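Local coordinates for proteasome assembly chaperone family protein (Pyrococcus furiosus, PDB 3VR0) that functions as an archaeal proteasome activator, although it is a homologue of proteasome assembly chaperones, at residues H69-Q73 / L84-E88; E98-L102 / I234-E238; L127-Q131 / I199-M205; R154-T160 / G207-E213. One frame throughout, in Å; residues are numbered along the deposited sequence.

Contact 1 of 4, residues H69-Q73 / L84-E88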
loop_
_atom_site.group_PDB
_atom_site.type_symbol
_atom_site.label_atom_id
_atom_site.label_comp_id
_atom_site.label_asym_id
_atom_site.label_seq_id
_atom_site.Cartn_x
_atom_site.Cartn_y
_atom_site.Cartn_z
ATOM N N HIS C 69 -11.291 2.539 1.972
ATOM C CA HIS C 69 -10.427 2.193 0.827
ATOM C C HIS C 69 -10.728 3.054 -0.389
ATOM O O HIS C 69 -10.009 2.954 -1.387
ATOM C CB HIS C 69 -10.570 0.729 0.434
ATOM C CG HIS C 69 -10.078 -0.199 1.499
ATOM N ND1 HIS C 69 -8.744 -0.539 1.630
ATOM C CD2 HIS C 69 -10.730 -0.815 2.522
ATOM C CE1 HIS C 69 -8.601 -1.334 2.677
ATOM N NE2 HIS C 69 -9.788 -1.524 3.232
ATOM N N PHE C 70 -11.783 3.886 -0.331
ATOM C CA PHE C 70 -12.069 4.790 -1.446
ATOM C C PHE C 70 -11.107 5.969 -1.362
ATOM O O PHE C 70 -10.508 6.198 -0.317
ATOM C CB PHE C 70 -13.508 5.325 -1.363
ATOM C CG PHE C 70 -14.574 4.321 -1.774
ATOM C CD1 PHE C 70 -14.242 3.180 -2.509
ATOM C CD2 PHE C 70 -15.925 4.549 -1.457
ATOM C CE1 PHE C 70 -15.260 2.249 -2.936
ATOM C CE2 PHE C 70 -16.951 3.615 -1.843
ATOM C CZ PHE C 70 -16.603 2.468 -2.590
ATOM N N MET C 71 -10.979 6.754 -2.421
ATOM C CA MET C 71 -10.124 7.957 -2.361
ATOM C C MET C 71 -10.498 8.851 -1.159
ATOM O O MET C 71 -11.699 9.027 -0.814
ATOM C CB MET C 71 -10.222 8.722 -3.679
ATOM C CG MET C 71 -9.416 10.022 -3.736
ATOM S SD MET C 71 -7.641 9.770 -3.481
ATOM C CE MET C 71 -7.320 11.540 -3.371
ATOM N N HIS C 72 -9.464 9.411 -0.540
ATOM C CA HIS C 72 -9.589 10.132 0.701
ATOM C C HIS C 72 -10.075 11.561 0.476
ATOM O O HIS C 72 -9.378 12.531 0.782
ATOM C CB HIS C 72 -8.254 10.093 1.468
ATOM C CG HIS C 72 -7.050 10.501 0.664
ATOM N ND1 HIS C 72 -6.358 9.617 -0.146
ATOM C CD2 HIS C 72 -6.390 11.689 0.577
ATOM C CE1 HIS C 72 -5.331 10.247 -0.702
ATOM N NE2 HIS C 72 -5.328 11.505 -0.287
ATOM N N GLN C 73 -11.284 11.688 -0.075
ATOM C CA GLN C 73 -11.849 13.009 -0.351
ATOM C C GLN C 73 -13.366 12.996 -0.213
ATOM O O GLN C 73 -14.009 11.944 -0.174
ATOM C CB GLN C 73 -11.540 13.456 -1.783
ATOM C CG GLN C 73 -12.370 12.634 -2.817
ATOM C CD GLN C 73 -11.737 12.629 -4.229
ATOM O OE1 GLN C 73 -12.291 12.048 -5.154
ATOM N NE2 GLN C 73 -10.596 13.264 -4.381
ATOM N N LEU C 84 -18.743 12.222 1.469
ATOM C CA LEU C 84 -17.834 11.150 1.130
ATOM C C LEU C 84 -18.265 10.438 -0.142
ATOM O O LEU C 84 -19.457 10.438 -0.522
ATOM C CB LEU C 84 -17.770 10.130 2.260
ATOM C CG LEU C 84 -17.171 10.535 3.595
ATOM C CD1 LEU C 84 -17.366 9.351 4.529
ATOM C CD2 LEU C 84 -15.692 10.881 3.468
ATOM N N MET C 85 -17.289 9.808 -0.785
ATOM C CA MET C 85 -17.579 8.973 -1.913
ATOM C C MET C 85 -18.272 7.706 -1.437
ATOM O O MET C 85 -18.051 7.247 -0.296
ATOM C CB MET C 85 -16.306 8.702 -2.701
ATOM C CG MET C 85 -15.788 10.050 -3.380
ATOM S SD MET C 85 -14.696 9.729 -4.724
ATOM C CE MET C 85 -13.435 9.076 -3.707
ATOM N N LYS C 86 -19.153 7.183 -2.280
ATOM C CA LYS C 86 -20.079 6.174 -1.809
ATOM C C LYS C 86 -20.617 5.368 -2.975
ATOM O O LYS C 86 -20.443 5.753 -4.156
ATOM C CB LYS C 86 -21.236 6.870 -1.033
ATOM C CG LYS C 86 -22.216 7.657 -1.978
ATOM C CD LYS C 86 -23.216 8.561 -1.192
ATOM C CE LYS C 86 -24.219 9.178 -2.169
ATOM N NZ LYS C 86 -25.172 10.073 -1.455
ATOM N N ASN C 87 -21.193 4.217 -2.654
ATOM C CA ASN C 87 -22.017 3.483 -3.604
ATOM C C ASN C 87 -23.451 3.506 -3.031
ATOM O O ASN C 87 -23.642 3.722 -1.803
ATOM C CB ASN C 87 -21.543 2.035 -3.769
ATOM C CG ASN C 87 -20.106 1.933 -4.317
ATOM O OD1 ASN C 87 -19.507 0.861 -4.234
ATOM N ND2 ASN C 87 -19.554 3.048 -4.874
ATOM N N GLU C 88 -24.433 3.266 -3.897
ATOM C CA GLU C 88 -25.828 3.359 -3.505
ATOM C C GLU C 88 -26.498 2.118 -3.965
ATOM O O GLU C 88 -26.213 1.655 -5.074
ATOM C CB GLU C 88 -26.496 4.550 -4.184
ATOM C CG GLU C 88 -25.945 5.907 -3.763
ATOM C CD GLU C 88 -26.612 7.080 -4.522
ATOM O OE1 GLU C 88 -26.945 6.950 -5.748
ATOM O OE2 GLU C 88 -26.817 8.146 -3.884
HETATM O O HOH W 1 -14.452 9.172 0.124
#
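Met71 O, Gln73 O and Met85 N all hold one water, and no direct hydrogen bond joins the two segments. The water donates to Met71 O at 2.9 Å and to Gln73 O at 2.8 Å, while Met85 N donates to it at 3.0 Å, so two carbonyls and an amide are satisfied by a single molecule. An inverse gamma turn centred on His72 lies between the two carbonyls. Beside the water the Met85 chain runs out and bends at its last torsion (chi3 -67°), which carries the methyl CE over Met71 CB; the modelled 3.2 Å between CE and CB is too tight to be taken literally. Phe70 meets the other segment with its rim: CD2 lies 3.6 Å from Met85 O, which sits in the ring plane, and CZ is 3.7 Å from Asn87 OD1, with ring and amide planes 48° apart. The Asn87 amide is held mainly by Thr109 O. Segment 69-73 lies in the loop after strand 60-66 and ends on Gln73, the first residue of strand 73-76; its His69 is a gold ligand together with Glu121. Segment 84-88 leads into strand 87-92, flanked by strands 60-66 and 102-107, whereas Gln73 pairs with an antiparallel strand of the second subunit.

Contact 2 of 4, residues E98-L102 / I234-E238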
loop_
_atom_site.group_PDB
_atom_site.type_symbol
_atom_site.label_atom_id
_atom_site.label_comp_id
_atom_site.label_asym_id
_atom_site.label_seq_id
_atom_site.Cartn_x
_atom_site.Cartn_y
_atom_site.Cartn_z
ATOM N N GLU C 98 -43.957 -13.153 -12.604
ATOM C CA GLU C 98 -43.149 -13.472 -13.774
ATOM C C GLU C 98 -41.894 -12.566 -13.949
ATOM O O GLU C 98 -41.164 -12.682 -14.934
ATOM C CB GLU C 98 -44.043 -13.451 -15.044
ATOM C CG GLU C 98 -45.255 -14.475 -15.025
ATOM C CD GLU C 98 -46.458 -14.010 -14.167
ATOM O OE1 GLU C 98 -47.009 -12.895 -14.412
ATOM O OE2 GLU C 98 -46.857 -14.777 -13.251
ATOM N N HIS C 99 -41.667 -11.641 -13.023
ATOM C CA HIS C 99 -40.456 -10.817 -13.060
ATOM C C HIS C 99 -39.793 -10.835 -11.714
ATOM O O HIS C 99 -40.464 -10.884 -10.680
ATOM C CB HIS C 99 -40.782 -9.409 -13.504
ATOM C CG HIS C 99 -41.362 -9.359 -14.880
ATOM N ND1 HIS C 99 -42.649 -9.776 -15.156
ATOM C CD2 HIS C 99 -40.815 -9.016 -16.070
ATOM C CE1 HIS C 99 -42.880 -9.653 -16.449
ATOM N NE2 HIS C 99 -41.784 -9.197 -17.028
ATOM N N ARG C 100 -38.465 -10.838 -11.710
ATOM C CA ARG C 100 -37.729 -10.949 -10.438
ATOM C C ARG C 100 -37.644 -9.574 -9.826
ATOM O O ARG C 100 -37.634 -8.591 -10.540
ATOM C CB ARG C 100 -36.343 -11.589 -10.639
ATOM C CG ARG C 100 -36.417 -13.052 -11.136
ATOM C CD ARG C 100 -36.530 -14.052 -10.019
ATOM N NE ARG C 100 -35.277 -14.162 -9.270
ATOM C CZ ARG C 100 -34.177 -14.795 -9.693
ATOM N NH1 ARG C 100 -34.124 -15.420 -10.880
ATOM N NH2 ARG C 100 -33.112 -14.819 -8.912
ATOM N N ASP C 101 -37.709 -9.505 -8.511
ATOM C CA ASP C 101 -37.233 -8.338 -7.788
ATOM C C ASP C 101 -35.713 -8.038 -8.112
ATOM O O ASP C 101 -34.929 -8.984 -8.423
ATOM C CB ASP C 101 -37.338 -8.625 -6.299
ATOM C CG ASP C 101 -38.808 -8.808 -5.808
ATOM O OD1 ASP C 101 -39.771 -8.382 -6.506
ATOM O OD2 ASP C 101 -38.968 -9.409 -4.732
ATOM N N LEU C 102 -35.324 -6.752 -7.987
ATOM C CA LEU C 102 -33.951 -6.311 -8.271
ATOM C C LEU C 102 -33.345 -5.559 -7.118
ATOM O O LEU C 102 -34.049 -4.812 -6.420
ATOM C CB LEU C 102 -33.859 -5.426 -9.521
ATOM C CG LEU C 102 -34.519 -6.095 -10.753
ATOM C CD1 LEU C 102 -34.611 -5.147 -11.932
ATOM C CD2 LEU C 102 -33.788 -7.413 -11.114
ATOM N N ILE C 234 -32.891 -10.219 -20.751
ATOM C CA ILE C 234 -32.853 -11.361 -19.819
ATOM C C ILE C 234 -33.917 -11.271 -18.694
ATOM O O ILE C 234 -34.384 -12.290 -18.192
ATOM C CB ILE C 234 -31.426 -11.530 -19.207
ATOM C CG1 ILE C 234 -30.478 -12.135 -20.234
ATOM C CG2 ILE C 234 -31.430 -12.401 -18.004
ATOM C CD1 ILE C 234 -29.011 -11.962 -19.921
ATOM N N LEU C 235 -34.225 -10.048 -18.267
ATOM C CA LEU C 235 -35.128 -9.823 -17.153
ATOM C C LEU C 235 -36.615 -9.914 -17.549
ATOM O O LEU C 235 -37.477 -10.097 -16.678
ATOM C CB LEU C 235 -34.825 -8.468 -16.502
ATOM C CG LEU C 235 -33.453 -8.278 -15.826
ATOM C CD1 LEU C 235 -33.402 -6.882 -15.276
ATOM C CD2 LEU C 235 -33.216 -9.312 -14.730
ATOM N N GLY C 236 -36.910 -9.804 -18.851
ATOM C CA GLY C 236 -38.290 -9.805 -19.349
ATOM C C GLY C 236 -38.904 -8.425 -19.244
ATOM O O GLY C 236 -40.117 -8.281 -19.123
ATOM N N LEU C 237 -38.083 -7.386 -19.299
ATOM C CA LEU C 237 -38.604 -6.034 -19.119
ATOM C C LEU C 237 -38.426 -5.264 -20.384
ATOM O O LEU C 237 -37.484 -5.518 -21.131
ATOM C CB LEU C 237 -37.843 -5.293 -18.015
ATOM C CG LEU C 237 -37.935 -5.917 -16.628
ATOM C CD1 LEU C 237 -36.828 -5.338 -15.787
ATOM C CD2 LEU C 237 -39.343 -5.724 -15.988
ATOM N N GLU C 238 -39.307 -4.295 -20.613
ATOM C CA GLU C 238 -39.119 -3.383 -21.731
ATOM C C GLU C 238 -39.002 -1.984 -21.189
ATOM O O GLU C 238 -39.831 -1.514 -20.434
ATOM C CB GLU C 238 -40.221 -3.544 -22.798
ATOM C CG GLU C 238 -40.275 -4.989 -23.379
ATOM C CD GLU C 238 -41.255 -5.159 -24.546
ATOM O OE1 GLU C 238 -41.957 -6.209 -24.561
ATOM O OE2 GLU C 238 -41.309 -4.258 -25.442
HETATM O O HOH W 2 -37.146 -10.727 -14.214
#
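His99 and Gly236 make the direct polar contact: NE2 of the imidazole donates to Gly236 O at 2.8 Å. The bond is bent, with 133° at the hydrogen. The oxygen lies in the imidazole plane, whereas the donor stands 44° above the plane of the carbonyl. His99 CD2 is 3.6 Å from Leu237 CD2, an apolar touch beside the polar one. A second polar link is indirect: one water accepts from Arg100 N at 2.8 Å and donates to Leu235 O at 2.6 Å. Farther in, Leu102 and Leu235 reach toward each other tip to tip, their CD1 methyls 4.0 Å apart. Leu235 O is on the last residue of helix 221-235 and Gly236 O on the residue just beyond it, the C-prime residue of the Schellman motif that closes the helix. Its positive phi of 83° turns the chain there, so that Leu237 comes round beside Leu102 and the imidazole. In the next shell, Asp96 OD1 is hydrogen-bonded to His99 ND1; with both nitrogens engaged the rotation of the ring is fixed, and the carboxylate may favour a protonated imidazole. The Arg100 guanidinium turns elsewhere, to Glu137 and Asp32 O. Behind the leucines stand Ile34 and Ile36 of strand 34-37, against which Leu235 packs, and Trp92 of strand 87-92, which touches both Leu102 and Leu237.

Contact 3 of 4, residues L127-Q131 / I199-M205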
loop_
_atom_site.group_PDB
_atom_site.type_symbol
_atom_site.label_atom_id
_atom_site.label_comp_id
_atom_site.label_asym_id
_atom_site.label_seq_id
_atom_site.Cartn_x
_atom_site.Cartn_y
_atom_site.Cartn_z
ATOM N N LEU C 127 -21.573 -8.388 -1.231
ATOM C CA LEU C 127 -22.179 -9.706 -1.285
ATOM C C LEU C 127 -22.840 -10.085 0.047
ATOM O O LEU C 127 -23.889 -10.708 -0.010
ATOM C CB LEU C 127 -21.236 -10.828 -1.762
ATOM C CG LEU C 127 -20.791 -10.572 -3.221
ATOM C CD1 LEU C 127 -19.570 -11.346 -3.551
ATOM C CD2 LEU C 127 -21.890 -10.823 -4.264
ATOM N N ASP C 128 -22.233 -9.756 1.204
ATOM C CA ASP C 128 -22.837 -10.131 2.500
ATOM C C ASP C 128 -24.204 -9.439 2.625
ATOM O O ASP C 128 -25.139 -9.981 3.175
ATOM C CB ASP C 128 -21.997 -9.706 3.735
ATOM C CG ASP C 128 -20.611 -10.410 3.825
ATOM O OD1 ASP C 128 -20.376 -11.479 3.208
ATOM O OD2 ASP C 128 -19.743 -9.864 4.527
ATOM N N PHE C 129 -24.268 -8.213 2.177
ATOM C CA PHE C 129 -25.464 -7.429 2.334
ATOM C C PHE C 129 -26.620 -8.000 1.458
ATOM O O PHE C 129 -27.716 -8.213 1.925
ATOM C CB PHE C 129 -25.147 -5.984 1.976
ATOM C CG PHE C 129 -26.343 -5.078 2.022
ATOM C CD1 PHE C 129 -27.121 -4.967 3.202
ATOM C CD2 PHE C 129 -26.735 -4.384 0.886
ATOM C CE1 PHE C 129 -28.251 -4.118 3.237
ATOM C CE2 PHE C 129 -27.866 -3.513 0.917
ATOM C CZ PHE C 129 -28.628 -3.392 2.085
ATOM N N VAL C 130 -26.320 -8.277 0.196
ATOM C CA VAL C 130 -27.294 -8.704 -0.779
ATOM C C VAL C 130 -27.830 -10.137 -0.476
ATOM O O VAL C 130 -29.014 -10.438 -0.701
ATOM C CB VAL C 130 -26.617 -8.427 -2.133
ATOM C CG1 VAL C 130 -26.255 -9.622 -2.956
ATOM C CG2 VAL C 130 -27.074 -7.145 -2.814
ATOM N N GLN C 131 -26.978 -10.992 0.073
ATOM C CA GLN C 131 -27.403 -12.285 0.562
ATOM C C GLN C 131 -28.365 -12.215 1.771
ATOM O O GLN C 131 -29.103 -13.156 2.001
ATOM C CB GLN C 131 -26.201 -13.164 0.930
ATOM C CG GLN C 131 -25.393 -13.717 -0.257
ATOM C CD GLN C 131 -24.271 -14.639 0.242
ATOM O OE1 GLN C 131 -23.308 -14.195 0.879
ATOM N NE2 GLN C 131 -24.412 -15.919 -0.022
ATOM N N ILE C 199 -16.089 -13.903 -6.482
ATOM C CA ILE C 199 -16.313 -14.158 -5.068
ATOM C C ILE C 199 -17.675 -14.772 -4.875
ATOM O O ILE C 199 -17.843 -15.697 -4.065
ATOM C CB ILE C 199 -16.182 -12.869 -4.219
ATOM C CG1 ILE C 199 -14.768 -12.241 -4.404
ATOM C CG2 ILE C 199 -16.421 -13.206 -2.728
ATOM C CD1 ILE C 199 -14.678 -10.792 -3.937
ATOM N N GLY C 200 -18.657 -14.279 -5.620
ATOM C CA GLY C 200 -20.004 -14.853 -5.480
ATOM C C GLY C 200 -19.999 -16.347 -5.711
ATOM O O GLY C 200 -20.615 -17.124 -4.963
ATOM N N LYS C 201 -19.263 -16.761 -6.730
ATOM C CA LYS C 201 -19.145 -18.186 -7.084
ATOM C C LYS C 201 -18.584 -19.069 -5.951
ATOM O O LYS C 201 -18.998 -20.223 -5.754
ATOM C CB LYS C 201 -18.249 -18.240 -8.307
ATOM C CG LYS C 201 -17.985 -19.610 -8.838
ATOM C CD LYS C 201 -16.976 -19.449 -9.946
ATOM C CE LYS C 201 -16.749 -20.720 -10.687
ATOM N NZ LYS C 201 -16.428 -20.237 -12.057
ATOM N N LEU C 202 -17.644 -18.530 -5.171
ATOM C CA LEU C 202 -17.148 -19.228 -3.978
ATOM C C LEU C 202 -18.223 -19.428 -2.933
ATOM O O LEU C 202 -18.134 -20.335 -2.100
ATOM C CB LEU C 202 -15.998 -18.452 -3.311
ATOM C CG LEU C 202 -14.714 -18.107 -4.086
ATOM C CD1 LEU C 202 -13.592 -17.704 -3.084
ATOM C CD2 LEU C 202 -14.241 -19.292 -4.918
ATOM N N ARG C 203 -19.216 -18.550 -2.916
ATOM C CA ARG C 203 -20.275 -18.644 -1.906
ATOM C C ARG C 203 -21.478 -19.409 -2.419
ATOM O O ARG C 203 -22.443 -19.523 -1.721
ATOM C CB ARG C 203 -20.776 -17.258 -1.515
ATOM C CG ARG C 203 -19.750 -16.428 -0.912
ATOM C CD ARG C 203 -20.323 -15.057 -0.710
ATOM N NE ARG C 203 -19.311 -14.174 -0.172
ATOM C CZ ARG C 203 -19.576 -13.232 0.709
ATOM N NH1 ARG C 203 -20.820 -13.093 1.176
ATOM N NH2 ARG C 203 -18.598 -12.448 1.144
ATOM N N GLY C 204 -21.442 -19.893 -3.654
ATOM C CA GLY C 204 -22.551 -20.717 -4.147
ATOM C C GLY C 204 -23.540 -19.884 -4.931
ATOM O O GLY C 204 -24.581 -20.393 -5.328
ATOM N N MET C 205 -23.195 -18.615 -5.165
ATOM C CA MET C 205 -23.948 -17.676 -6.029
ATOM C C MET C 205 -23.525 -17.826 -7.494
ATOM O O MET C 205 -22.574 -18.553 -7.821
ATOM C CB MET C 205 -23.710 -16.222 -5.561
ATOM C CG MET C 205 -24.111 -15.964 -4.087
ATOM S SD MET C 205 -23.629 -14.309 -3.543
ATOM C CE MET C 205 -24.921 -13.248 -4.274
#
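Arg203, by the Schellman turn that closes helix 192-202, sets its guanidinium end-on against Asp128, the two side chains crossing at about a right angle. NH1 and NH2 both donate to one oxygen, Asp128 OD1, at 2.6 and 2.9 Å, forming a salt bridge. NH1 meets that oxygen nearly along the C-O direction, NH2 from above the carboxylate plane, and the two flat groups are 31° apart. NH1 also donates to Gln131 OE1 at 2.7 Å; this oxygen lies exactly in the guanidinium plane, although the amide is turned 52° against it. Leu127 CB covers one face of the guanidinium, off centre and 3.7 Å above it, so edge bonds and apolar cover together fix the rotation of the group. A chain extended from CG to NE carries the group this far. Alongside Gln131, the extended chi2 of Met205 brings SD to 3.8 Å from Gln131 CG, and the bend at chi3 turns CE toward Leu127 CD2. The other Leu127 branch, CD1, is 3.7 Å from Ile199 CG2. The Schellman motif, at Gly204, turns Met205 back toward the first helix; Arg203 N and Met205 N reach Gly200 O from opposite faces. The contact thus joins the C-terminal ends of helices 116-131 and 192-202. Ile138 of strand 137-145 touches Leu127 and Met205, and Ile199 packs on Leu84 of the third subunit.

Contact 4 of 4, residues R154-T160 / G207-E213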
loop_
_atom_site.group_PDB
_atom_site.type_symbol
_atom_site.label_atom_id
_atom_site.label_comp_id
_atom_site.label_asym_id
_atom_site.label_seq_id
_atom_site.Cartn_x
_atom_site.Cartn_y
_atom_site.Cartn_z
ATOM N N ARG C 154 -20.886 -4.540 -29.901
ATOM C CA ARG C 154 -21.142 -5.900 -29.516
ATOM C C ARG C 154 -21.127 -6.004 -27.963
ATOM O O ARG C 154 -20.613 -5.103 -27.288
ATOM C CB ARG C 154 -20.097 -6.820 -30.168
ATOM C CG ARG C 154 -19.964 -6.603 -31.707
ATOM C CD ARG C 154 -19.339 -7.737 -32.485
ATOM N NE ARG C 154 -18.089 -8.277 -31.935
ATOM C CZ ARG C 154 -16.857 -7.889 -32.287
ATOM N NH1 ARG C 154 -15.794 -8.473 -31.735
ATOM N NH2 ARG C 154 -16.672 -6.913 -33.177
ATOM N N VAL C 155 -21.696 -7.087 -27.424
ATOM C CA VAL C 155 -21.746 -7.338 -25.980
ATOM C C VAL C 155 -21.119 -8.669 -25.666
ATOM O O VAL C 155 -21.550 -9.673 -26.203
ATOM C CB VAL C 155 -23.215 -7.327 -25.437
ATOM C CG1 VAL C 155 -23.321 -8.071 -24.078
ATOM C CG2 VAL C 155 -23.687 -5.911 -25.318
ATOM N N LEU C 156 -20.108 -8.693 -24.787
ATOM C CA LEU C 156 -19.408 -9.925 -24.509
ATOM C C LEU C 156 -19.897 -10.508 -23.193
ATOM O O LEU C 156 -19.993 -9.779 -22.187
ATOM C CB LEU C 156 -17.912 -9.649 -24.416
ATOM C CG LEU C 156 -17.191 -8.819 -25.479
ATOM C CD1 LEU C 156 -15.716 -8.721 -25.071
ATOM C CD2 LEU C 156 -17.295 -9.508 -26.819
ATOM N N ALA C 157 -20.137 -11.816 -23.189
ATOM C CA ALA C 157 -20.798 -12.510 -22.097
ATOM C C ALA C 157 -19.888 -13.579 -21.560
ATOM O O ALA C 157 -19.208 -14.246 -22.331
ATOM C CB ALA C 157 -22.130 -13.172 -22.587
ATOM N N ALA C 158 -19.874 -13.723 -20.233
ATOM C CA ALA C 158 -19.264 -14.848 -19.573
ATOM C C ALA C 158 -20.066 -15.096 -18.308
ATOM O O ALA C 158 -20.676 -14.169 -17.767
ATOM C CB ALA C 158 -17.759 -14.564 -19.270
ATOM N N VAL C 159 -20.055 -16.329 -17.836
ATOM C CA VAL C 159 -20.892 -16.767 -16.731
ATOM C C VAL C 159 -20.010 -17.459 -15.704
ATOM O O VAL C 159 -18.881 -17.804 -16.008
ATOM C CB VAL C 159 -21.919 -17.852 -17.240
ATOM C CG1 VAL C 159 -23.040 -17.224 -18.051
ATOM C CG2 VAL C 159 -21.200 -18.831 -18.129
ATOM N N THR C 160 -20.542 -17.686 -14.508
ATOM C CA THR C 160 -19.805 -18.313 -13.435
ATOM C C THR C 160 -19.828 -19.827 -13.508
ATOM O O THR C 160 -18.994 -20.487 -12.881
ATOM C CB THR C 160 -20.439 -17.970 -12.088
ATOM O OG1 THR C 160 -21.788 -18.433 -12.094
ATOM C CG2 THR C 160 -20.386 -16.447 -11.808
ATOM N N GLY C 207 -24.012 -16.167 -11.868
ATOM C CA GLY C 207 -24.485 -15.102 -12.717
ATOM C C GLY C 207 -23.701 -14.870 -13.977
ATOM O O GLY C 207 -23.060 -15.764 -14.467
ATOM N N ILE C 208 -23.778 -13.662 -14.505
ATOM C CA ILE C 208 -23.298 -13.396 -15.842
ATOM C C ILE C 208 -22.717 -11.990 -15.861
ATOM O O ILE C 208 -23.218 -11.110 -15.193
ATOM C CB ILE C 208 -24.494 -13.512 -16.903
ATOM C CG1 ILE C 208 -24.000 -13.305 -18.311
ATOM C CG2 ILE C 208 -25.687 -12.527 -16.537
ATOM C CD1 ILE C 208 -25.029 -13.909 -19.441
ATOM N N SER C 209 -21.638 -11.826 -16.616
ATOM C CA SER C 209 -21.035 -10.581 -16.891
ATOM C C SER C 209 -21.404 -10.178 -18.314
ATOM O O SER C 209 -21.231 -10.943 -19.251
ATOM C CB SER C 209 -19.499 -10.774 -16.883
ATOM O OG SER C 209 -18.918 -9.635 -17.515
ATOM N N LEU C 210 -21.840 -8.953 -18.515
ATOM C CA LEU C 210 -22.091 -8.495 -19.849
ATOM C C LEU C 210 -21.317 -7.214 -20.027
ATOM O O LEU C 210 -21.570 -6.242 -19.329
ATOM C CB LEU C 210 -23.601 -8.250 -20.059
ATOM C CG LEU C 210 -24.412 -9.521 -19.909
ATOM C CD1 LEU C 210 -25.932 -9.206 -19.717
ATOM C CD2 LEU C 210 -24.194 -10.412 -21.117
ATOM N N LEU C 211 -20.362 -7.231 -20.957
ATOM C CA LEU C 211 -19.514 -6.081 -21.199
ATOM C C LEU C 211 -19.627 -5.633 -22.647
ATOM O O LEU C 211 -19.538 -6.447 -23.565
ATOM C CB LEU C 211 -18.037 -6.411 -20.885
ATOM C CG LEU C 211 -17.619 -6.859 -19.478
ATOM C CD1 LEU C 211 -16.145 -7.171 -19.484
ATOM C CD2 LEU C 211 -17.873 -5.741 -18.511
ATOM N N GLY C 212 -19.784 -4.331 -22.836
ATOM C CA GLY C 212 -19.962 -3.781 -24.134
ATOM C C GLY C 212 -18.694 -3.146 -24.664
ATOM O O GLY C 212 -17.976 -2.445 -23.936
ATOM N N GLU C 213 -18.463 -3.353 -25.959
ATOM C CA GLU C 213 -17.347 -2.732 -26.654
ATOM C C GLU C 213 -17.476 -1.237 -26.620
ATOM O O GLU C 213 -18.528 -0.690 -26.893
ATOM C CB GLU C 213 -17.249 -3.219 -28.102
ATOM C CG GLU C 213 -16.760 -4.631 -28.223
ATOM C CD GLU C 213 -16.859 -5.158 -29.654
ATOM O OE1 GLU C 213 -17.706 -4.624 -30.434
ATOM O OE2 GLU C 213 -16.109 -6.110 -29.987
HETATM O O HOH W 3 -18.033 -10.367 -20.302
#
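Arg154 and Glu213 close one end of an antiparallel pairing between strands 155-159 and 206-214 in the large mixed sheet. Glu213 OE2 lies 3.0 Å from Arg154 NH1, but well out of the guanidinium plane: the carboxylate carbon CD sits over the centre of the flat group and the two planes stand 77° apart, so the salt bridge rests on charge and no N-H points at the oxygen. The other oxygen, OE1, accepts from the backbone Arg154 N at 3.2 Å. A bend at chi3 (-48°) folds the arginine back over the acid. Between the strands, Leu156 N donates to Leu211 O at 2.6 Å and Leu211 N returns a bond to Leu156 O; Ala158 and Ser209 form the next hydrogen-bonded pair. At the far end Gly207 N donates to Thr160 OG1 at 3.2 Å, while Gly207 O accepts from Thr160 N, so a side-chain hydroxyl continues the pairing where the strand stops. The N-to-C directions of 155-159 and 207-213 are 158° apart, close to antiparallel. On one face Leu210 CD2 rests 3.7 Å from Ala157 CB and also meets Val155 CG1, while Val159 packs on Ile208; Tyr168 of helix 164-172 covers these last two. The opposite face bears Leu156, Ala158, Ser209 and Leu211, with Tyr144 of strand 137-145 touching both leucines. There a water donates to Leu156 O at 2.8 Å and is hydrogen-bonded to Ser209 OG at 3.0 Å.

Overall arrangement
From the N terminus, contact 1 comes first and closes a loop of ten residues, which holds most of the small hairpin 73-76/82-84; it is complete before contact 2 opens. Contact 2 then spans 131 residues, tying the entry to strand 102-107 to the end of helix 221-235, and contacts 3 and 4 both nest inside it. Those two cross, their segments alternating as 127-131, 154-160, 199-205 and 207-213, so helix pair and strand pair are joined in overlapping order along the chain. They touch through Lys201 NZ and Thr160 O, a probable hydrogen bond, whereas Ile234 packs on Leu210 between contacts 2 and 4. Contact 1 stands apart, its centre about 31 Å from that of contact 2.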